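Local coordinates for protein serine protease pet (Escherichia coli, PDB 4OM9) that acts as a secreted serine protease and enterotoxin, an autotransporter passenger that probably cleaves the host cytoskeletal protein alpha-fodrin, at residues 88-93 and 105-110; 56-61 and 77-82. All coordinates share one frame; numbering follows the deposited sequence.

Contact 1: residues 88-93 and 105-110; sequences TQYTQI and QRLNKY
Asn108 meets Thr91 through both its main chain and its side chain: its backbone N donates to Thr91 O (2.6 Å), and its OD1 accepts from Thr91 N (2.7 Å). With chi1 at 62°, CG sits between the backbone N and the carbonyl carbon, which turns the amide back toward the strand 88-93. The Thr91 N-H points almost straight at OD1 (174°), yet meets it from above the carbonyl plane. Two residues along, beyond the Gln92-Leu107 pair, Ile93 N bonds to Arg106 O (2.8 Å); that intervening pair is non-hydrogen-bonded, its CA atoms 4.3 Å apart.

Burial divides the contact. Tyr90 and Leu107 are buried: Leu107 CD1 rests 4.0 Å from Tyr90 CB, while the ring edge at CE2 comes 3.3 Å from Tyr110 O, and the Tyr90 hydroxyl reaches on to Glu113 and Val112. Thr91, Gln92, Ile93 and Asn108 are partly exposed though tightly bonded. The side chains of Ile93 and Asn108 cross at about a right angle, with CG2 3.8 Å from CB, and Ile93 CD1 lies alongside the aliphatic start of Arg106. Arg106 continues to a salt bridge with Asp294, joining the hairpin to the beta-helix. The loose end is Lys109, whose side chain leads away to Asp359 and Ala360.

Gln105 NE2 donates to Gln92 OE1 (2.5 Å), in the carbonyl plane and on a lone pair, with the two amides turned 71° apart; NE2 also serves Ala80 O. The chemistry at Asn108 implies a substitution of roles: its OD1 stands in for a main-chain carbonyl opposite Thr91 N.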
ATOM      1  N   THR A  88     -28.258   0.035   4.937  1.00 34.06           N
ATOM      2  CA  THR A  88     -29.558  -0.603   4.753  1.00 35.65           C
ATOM      3  C   THR A  88     -30.261  -0.865   6.071  1.00 33.05           C
ATOM      4  O   THR A  88     -29.627  -1.297   7.041  1.00 32.85           O
ATOM      5  CB  THR A  88     -29.419  -1.921   3.983  1.00 32.81           C
ATOM      6  OG1 THR A  88     -28.608  -1.701   2.816  1.00 33.00           O
ATOM      7  CG2 THR A  88     -30.804  -2.458   3.587  1.00 33.19           C
ATOM      8  N   GLN A  89     -31.565  -0.580   6.087  1.00 37.55           N
ATOM      9  CA  GLN A  89     -32.436  -0.799   7.237  1.00 39.66           C
ATOM     10  C   GLN A  89     -33.252  -2.074   7.087  1.00 34.82           C
ATOM     11  O   GLN A  89     -33.820  -2.336   6.042  1.00 34.71           O
ATOM     12  CB  GLN A  89     -33.385   0.384   7.438  1.00 39.96           C
ATOM     13  CG  GLN A  89     -32.812   1.529   8.254  1.00 50.96           C
ATOM     14  CD  GLN A  89     -31.597   2.168   7.610  1.00 56.97           C
ATOM     15  OE1 GLN A  89     -30.511   2.226   8.207  1.00 58.10           O
ATOM     16  NE2 GLN A  89     -31.771   2.661   6.386  1.00 59.41           N
ATOM     17  N   TYR A  90     -33.318  -2.865   8.144  1.00 33.34           N
ATOM     18  CA  TYR A  90     -34.069  -4.098   8.098  1.00 33.32           C
ATOM     19  C   TYR A  90     -35.044  -4.143   9.277  1.00 36.31           C
ATOM     20  O   TYR A  90     -34.779  -3.594  10.364  1.00 34.13           O
ATOM     21  CB  TYR A  90     -33.139  -5.313   8.133  1.00 32.52           C
ATOM     22  CG  TYR A  90     -32.140  -5.381   7.004  1.00 32.20           C
ATOM     23  CD1 TYR A  90     -30.898  -4.754   7.103  1.00 31.83           C
ATOM     24  CD2 TYR A  90     -32.427  -6.090   5.839  1.00 32.41           C
ATOM     25  CE1 TYR A  90     -29.986  -4.822   6.080  1.00 31.67           C
ATOM     26  CE2 TYR A  90     -31.512  -6.165   4.799  1.00 32.28           C
ATOM     27  CZ  TYR A  90     -30.302  -5.529   4.917  1.00 31.91           C
ATOM     28  OH  TYR A  90     -29.394  -5.604   3.882  1.00 31.92           O
ATOM     29  N   THR A  91     -36.175  -4.798   9.055  1.00 34.28           N
ATOM     30  CA  THR A  91     -37.216  -4.841  10.062  1.00 34.94           C
ATOM     31  C   THR A  91     -37.535  -6.290  10.413  1.00 34.78           C
ATOM     32  O   THR A  91     -37.721  -7.115   9.518  1.00 34.74           O
ATOM     33  CB  THR A  91     -38.477  -4.094   9.566  1.00 36.44           C
ATOM     34  OG1 THR A  91     -38.217  -2.683   9.571  1.00 39.88           O
ATOM     35  CG2 THR A  91     -39.692  -4.396  10.454  1.00 36.92           C
ATOM     36  N   GLN A  92     -37.565  -6.602  11.706  1.00 34.77           N
ATOM     37  CA  GLN A  92     -38.039  -7.903  12.172  1.00 34.87           C
ATOM     38  C   GLN A  92     -39.526  -8.050  11.829  1.00 35.95           C
ATOM     39  O   GLN A  92     -40.329  -7.209  12.215  1.00 36.79           O
ATOM     40  CB  GLN A  92     -37.829  -8.058  13.689  1.00 34.85           C
ATOM     41  CG  GLN A  92     -38.520  -9.276  14.301  1.00 35.24           C
ATOM     42  CD  GLN A  92     -38.682  -9.182  15.834  1.00 35.67           C
ATOM     43  OE1 GLN A  92     -37.714  -8.952  16.556  1.00 36.12           O
ATOM     44  NE2 GLN A  92     -39.913  -9.360  16.321  1.00 37.53           N
ATOM     45  N   ILE A  93     -39.900  -9.098  11.109  1.00 36.07           N
ATOM     46  CA  ILE A  93     -41.315  -9.272  10.809  1.00 37.22           C
ATOM     47  C   ILE A  93     -41.842 -10.575  11.378  1.00 37.59           C
ATOM     48  O   ILE A  93     -43.021 -10.856  11.287  1.00 38.65           O
ATOM     49  CB  ILE A  93     -41.608  -9.200   9.269  1.00 37.51           C
ATOM     50  CG1 ILE A  93     -40.757 -10.206   8.491  1.00 36.81           C
ATOM     51  CG2 ILE A  93     -41.403  -7.794   8.774  1.00 37.52           C
ATOM     52  CD1 ILE A  93     -41.498 -11.486   8.141  1.00 37.48           C
ATOM     53  N   GLN A 105     -34.904 -14.298  14.760  1.00 32.76           N
ATOM     54  CA  GLN A 105     -35.650 -13.268  14.075  1.00 33.08           C
ATOM     55  C   GLN A 105     -35.654 -13.486  12.567  1.00 33.05           C
ATOM     56  O   GLN A 105     -34.643 -13.912  11.982  1.00 32.52           O
ATOM     57  CB  GLN A 105     -35.060 -11.883  14.370  1.00 32.71           C
ATOM     58  CG  GLN A 105     -35.171 -11.387  15.809  1.00 32.99           C
ATOM     59  CD  GLN A 105     -34.463 -10.048  15.980  1.00 32.72           C
ATOM     60  OE1 GLN A 105     -33.255  -9.939  15.757  1.00 32.02           O
ATOM     61  NE2 GLN A 105     -35.215  -9.019  16.347  1.00 33.40           N
ATOM     62  N   ARG A 106     -36.798 -13.187  11.947  1.00 33.76           N
ATOM     63  CA  ARG A 106     -36.895 -13.105  10.501  1.00 33.89           C
ATOM     64  C   ARG A 106     -36.996 -11.636  10.119  1.00 33.89           C
ATOM     65  O   ARG A 106     -37.941 -10.946  10.518  1.00 34.50           O
ATOM     66  CB  ARG A 106     -38.117 -13.882   9.974  1.00 34.86           C
ATOM     67  CG  ARG A 106     -38.451 -13.626   8.488  1.00 35.27           C
ATOM     68  CD  ARG A 106     -37.675 -14.547   7.523  1.00 35.10           C
ATOM     69  NE  ARG A 106     -37.882 -14.142   6.134  1.00 35.52           N
ATOM     70  CZ  ARG A 106     -37.609 -14.879   5.057  1.00 36.07           C
ATOM     71  NH1 ARG A 106     -37.104 -16.100   5.173  1.00 35.86           N
ATOM     72  NH2 ARG A 106     -37.846 -14.375   3.842  1.00 36.34           N
ATOM     73  N   LEU A 107     -36.050 -11.164   9.323  1.00 33.35           N
ATOM     74  CA  LEU A 107     -36.067  -9.788   8.871  1.00 33.42           C
ATOM     75  C   LEU A 107     -36.869  -9.667   7.574  1.00 34.11           C
ATOM     76  O   LEU A 107     -36.983 -10.630   6.818  1.00 34.33           O
ATOM     77  CB  LEU A 107     -34.633  -9.285   8.691  1.00 32.64           C
ATOM     78  CG  LEU A 107     -33.753  -9.196   9.954  1.00 32.06           C
ATOM     79  CD1 LEU A 107     -32.303  -8.905   9.594  1.00 31.41           C
ATOM     80  CD2 LEU A 107     -34.285  -8.145  10.936  1.00 32.41           C
ATOM     81  N   ASN A 108     -37.422  -8.487   7.315  1.00 34.58           N
ATOM     82  CA  ASN A 108     -38.255  -8.267   6.125  1.00 36.08           C
ATOM     83  C   ASN A 108     -37.534  -8.502   4.771  1.00 35.20           C
ATOM     84  O   ASN A 108     -38.191  -8.855   3.797  1.00 35.92           O
ATOM     85  CB  ASN A 108     -38.830  -6.846   6.137  1.00 35.95           C
ATOM     86  CG  ASN A 108     -37.750  -5.798   6.093  1.00 35.37           C
ATOM     87  OD1 ASN A 108     -36.693  -5.972   6.697  1.00 34.55           O
ATOM     88  ND2 ASN A 108     -37.988  -4.716   5.352  1.00 40.69           N
ATOM     89  N   LYS A 109     -36.207  -8.315   4.730  1.00 37.65           N
ATOM     90  CA  LYS A 109     -35.414  -8.520   3.500  1.00 37.72           C
ATOM     91  C   LYS A 109     -34.090  -9.242   3.747  1.00 36.44           C
ATOM     92  O   LYS A 109     -33.626  -9.308   4.876  1.00 33.74           O
ATOM     93  CB  LYS A 109     -35.124  -7.181   2.808  1.00 36.49           C
ATOM     94  CG  LYS A 109     -36.320  -6.585   2.061  1.00 43.87           C
ATOM     95  CD  LYS A 109     -35.967  -5.209   1.514  1.00 43.01           C
ATOM     96  CE  LYS A 109     -36.044  -5.164  -0.011  1.00 44.50           C
ATOM     97  NZ  LYS A 109     -35.451  -3.889  -0.531  1.00 44.57           N
ATOM     98  N   TYR A 110     -33.497  -9.792   2.690  1.00 33.68           N
ATOM     99  CA  TYR A 110     -32.221 -10.494   2.824  1.00 33.13           C
ATOM    100  C   TYR A 110     -31.113  -9.499   3.142  1.00 32.51           C
ATOM    101  O   TYR A 110     -30.993  -8.465   2.480  1.00 32.72           O
ATOM    102  CB  TYR A 110     -31.847 -11.261   1.547  1.00 33.66           C
ATOM    103  CG  TYR A 110     -32.806 -12.341   1.131  1.00 34.44           C
ATOM    104  CD1 TYR A 110     -33.630 -12.972   2.060  1.00 34.46           C
ATOM    105  CD2 TYR A 110     -32.895 -12.730  -0.212  1.00 35.31           C
ATOM    106  CE1 TYR A 110     -34.527 -13.967   1.648  1.00 38.41           C
ATOM    107  CE2 TYR A 110     -33.763 -13.714  -0.621  1.00 36.18           C
ATOM    108  CZ  TYR A 110     -34.593 -14.335   0.302  1.00 41.00           C
ATOM    109  OH  TYR A 110     -35.478 -15.319  -0.133  1.00 37.37           O
TER

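Contact 2: residues 56-61 and 77-82; sequences NGAATS and KSSANY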
ATOM      1  N   ASN A  56     -26.096  -0.997  15.895  1.00 25.12           N
ATOM      2  CA  ASN A  56     -26.288  -0.609  17.281  1.00 28.52           C
ATOM      3  C   ASN A  56     -25.857  -1.716  18.255  1.00 29.27           C
ATOM      4  O   ASN A  56     -25.955  -1.562  19.467  1.00 26.15           O
ATOM      5  CB  ASN A  56     -27.743  -0.196  17.523  1.00 26.33           C
ATOM      6  CG  ASN A  56     -28.668  -1.372  17.657  1.00 26.69           C
ATOM      7  OD1 ASN A  56     -28.293  -2.528  17.392  1.00 26.63           O
ATOM      8  ND2 ASN A  56     -29.918  -1.089  18.054  1.00 28.24           N
ATOM      9  N   GLY A  57     -25.423  -2.847  17.707  1.00 28.95           N
ATOM     10  CA  GLY A  57     -24.914  -3.937  18.512  1.00 26.00           C
ATOM     11  C   GLY A  57     -25.928  -4.876  19.155  1.00 28.29           C
ATOM     12  O   GLY A  57     -25.536  -5.937  19.641  1.00 30.51           O
ATOM     13  N   ALA A  58     -27.218  -4.538  19.131  1.00 31.39           N
ATOM     14  CA  ALA A  58     -28.155  -5.299  19.935  1.00 34.97           C
ATOM     15  C   ALA A  58     -28.578  -6.623  19.283  1.00 34.14           C
ATOM     16  O   ALA A  58     -29.228  -7.453  19.921  1.00 31.69           O
ATOM     17  CB  ALA A  58     -29.370  -4.456  20.262  1.00 35.71           C
ATOM     18  N   ALA A  59     -28.190  -6.847  18.035  1.00 27.66           N
ATOM     19  CA  ALA A  59     -28.485  -8.133  17.417  1.00 27.42           C
ATOM     20  C   ALA A  59     -27.349  -8.543  16.508  1.00 27.52           C
ATOM     21  O   ALA A  59     -26.488  -7.741  16.209  1.00 27.79           O
ATOM     22  CB  ALA A  59     -29.840  -8.087  16.621  1.00 26.48           C
ATOM     23  N   THR A  60     -27.381  -9.791  16.058  1.00 30.69           N
ATOM     24  CA  THR A  60     -26.358 -10.365  15.205  1.00 31.52           C
ATOM     25  C   THR A  60     -26.945 -11.113  14.003  1.00 32.18           C
ATOM     26  O   THR A  60     -27.730 -12.051  14.187  1.00 29.94           O
ATOM     27  CB  THR A  60     -25.489 -11.352  15.987  1.00 31.08           C
ATOM     28  OG1 THR A  60     -24.915 -10.679  17.105  1.00 31.40           O
ATOM     29  CG2 THR A  60     -24.389 -11.908  15.102  1.00 31.33           C
ATOM     30  N   SER A  61     -26.514 -10.745  12.799  1.00 29.27           N
ATOM     31  CA  SER A  61     -26.962 -11.425  11.595  1.00 29.41           C
ATOM     32  C   SER A  61     -26.473 -12.861  11.561  1.00 29.41           C
ATOM     33  O   SER A  61     -25.345 -13.154  11.939  1.00 29.22           O
ATOM     34  CB  SER A  61     -26.488 -10.707  10.320  1.00 29.43           C
ATOM     35  OG  SER A  61     -26.612 -11.571   9.200  1.00 29.66           O
ATOM     36  N   LYS A  77     -36.689  -0.124  23.390  1.00109.11           N
ATOM     37  CA  LYS A  77     -37.031   0.763  22.277  1.00113.57           C
ATOM     38  C   LYS A  77     -36.541   0.144  20.979  1.00107.77           C
ATOM     39  O   LYS A  77     -35.488   0.515  20.453  1.00105.21           O
ATOM     40  CB  LYS A  77     -36.424   2.155  22.484  1.00117.22           C
ATOM     41  CG  LYS A  77     -36.829   3.187  21.436  1.00121.45           C
ATOM     42  CD  LYS A  77     -38.338   3.279  21.296  1.00121.64           C
ATOM     43  CE  LYS A  77     -38.732   4.469  20.444  1.00117.60           C
ATOM     44  NZ  LYS A  77     -38.293   5.744  21.067  1.00112.17           N
ATOM     45  N   SER A  78     -37.318  -0.814  20.479  1.00 98.15           N
ATOM     46  CA  SER A  78     -36.856  -1.740  19.456  1.00 86.97           C
ATOM     47  C   SER A  78     -35.552  -2.404  19.883  1.00 89.91           C
ATOM     48  O   SER A  78     -35.537  -3.594  20.212  1.00 89.76           O
ATOM     49  CB  SER A  78     -36.660  -1.041  18.117  1.00 79.05           C
ATOM     50  OG  SER A  78     -35.875  -1.847  17.260  1.00 72.87           O
ATOM     51  N   SER A  79     -34.466  -1.626  19.862  1.00 61.09           N
ATOM     52  CA  SER A  79     -33.101  -2.115  20.061  1.00 48.43           C
ATOM     53  C   SER A  79     -32.723  -3.171  19.025  1.00 46.72           C
ATOM     54  O   SER A  79     -31.615  -3.136  18.487  1.00 41.36           O
ATOM     55  CB  SER A  79     -32.909  -2.682  21.469  1.00 53.19           C
ATOM     56  OG  SER A  79     -33.496  -3.968  21.580  1.00 53.43           O
ATOM     57  N   ALA A  80     -33.639  -4.102  18.751  1.00 43.10           N
ATOM     58  CA  ALA A  80     -33.388  -5.197  17.821  1.00 40.08           C
ATOM     59  C   ALA A  80     -34.521  -5.425  16.812  1.00 34.07           C
ATOM     60  O   ALA A  80     -34.368  -6.237  15.911  1.00 33.47           O
ATOM     61  CB  ALA A  80     -33.111  -6.485  18.593  1.00 33.47           C
ATOM     62  N   ASN A  81     -35.641  -4.722  16.951  1.00 35.08           N
ATOM     63  CA  ASN A  81     -36.717  -4.810  15.951  1.00 37.46           C
ATOM     64  C   ASN A  81     -36.362  -4.065  14.646  1.00 35.88           C
ATOM     65  O   ASN A  81     -36.892  -4.370  13.592  1.00 35.52           O
ATOM     66  CB  ASN A  81     -38.045  -4.266  16.520  1.00 40.42           C
ATOM     67  CG  ASN A  81     -38.757  -5.273  17.445  1.00 40.54           C
ATOM     68  OD1 ASN A  81     -39.833  -5.783  17.112  1.00 48.59           O
ATOM     69  ND2 ASN A  81     -38.158  -5.565  18.592  1.00 40.59           N
ATOM     70  N   TYR A  82     -35.473  -3.082  14.738  1.00 42.39           N
ATOM     71  CA  TYR A  82     -35.057  -2.271  13.598  1.00 43.89           C
ATOM     72  C   TYR A  82     -33.544  -2.384  13.464  1.00 35.48           C
ATOM     73  O   TYR A  82     -32.800  -1.942  14.332  1.00 38.19           O
ATOM     74  CB  TYR A  82     -35.484  -0.809  13.780  1.00 48.36           C
ATOM     75  CG  TYR A  82     -36.952  -0.640  14.128  1.00 62.41           C
ATOM     76  CD1 TYR A  82     -37.920  -1.439  13.543  1.00 60.91           C
ATOM     77  CD2 TYR A  82     -37.365   0.315  15.052  1.00 66.82           C
ATOM     78  CE1 TYR A  82     -39.260  -1.292  13.856  1.00 74.02           C
ATOM     79  CE2 TYR A  82     -38.701   0.471  15.374  1.00 65.66           C
ATOM     80  CZ  TYR A  82     -39.649  -0.335  14.770  1.00 74.90           C
ATOM     81  OH  TYR A  82     -40.989  -0.195  15.076  1.00 78.85           O
TER
HETATM   82  O   HOH W   1     -30.597  -3.309  15.510  1.00 30.72           O
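The amide of Asn56 meets Ser79 by its edge: ND2 donates to Ser79 O at 2.7 Å, the N-H is nearly straight (172°), and the acceptor lies only 4° out of the amide plane. Above the plane of the same group, Ala58 N approaches OD1 (2.9 Å), so the flat group is held through both its oxygen and its nitrogen. A chi1 of 78° sets CG between the backbone N and the carbonyl carbon, where OD1 can curl over the following turn while ND2 extends to the facing loop. Thr54 OG1 also bonds OD1. Water 1 lies 3.1 Å from OD1 and 2.8 Å from Tyr82 O and may bridge them, although acceptors within its reach outnumber its protons. The Tyr82 ring carries Asn81 CB over one face, offset toward the rim, and stays clear of 56-61.

Beside the amide bond to Ser79, Ala58 CB lies 3.2 Å from the same Ser79 O, and the one apolar methyl pair is Ala59 CB with Ala80 CB, at 4.1 Å. Ala59 and Ala80 also pack on Thr69, in the neighbouring strand 66-70.

Asn56 OD1 accepting from the backbone N two residues on defines an Asx turn. It leads here into strand 60-63, an outermost strand of the five-stranded antiparallel sheet, within a region assigned to the PA-clan proteases, whose chymotrypsin-like fold is built from antiparallel beta barrels.

Overall arrangement
The centres of contacts 1 and 2 lie about 11 Å apart, and both reach the same five-stranded antiparallel sheet. Contact 2 closes before contact 1 opens along the chain, yet the two touch directly: Gln105 NE2 is 2.9 Å from Ala80 O and Gln92 N is 3.0 Å from Asn81 O, both probable hydrogen bonds. Residues 77-82 thus touch both 56-61 and the hairpin strands of contact 1, while Gln105 OE1 packs 4.0 Å from Ala59 CB. The centres of contacts 1 and 2 sit about 37 Å and 36 Å from the chain centre, and both contacts lie in the region assigned to the protease family.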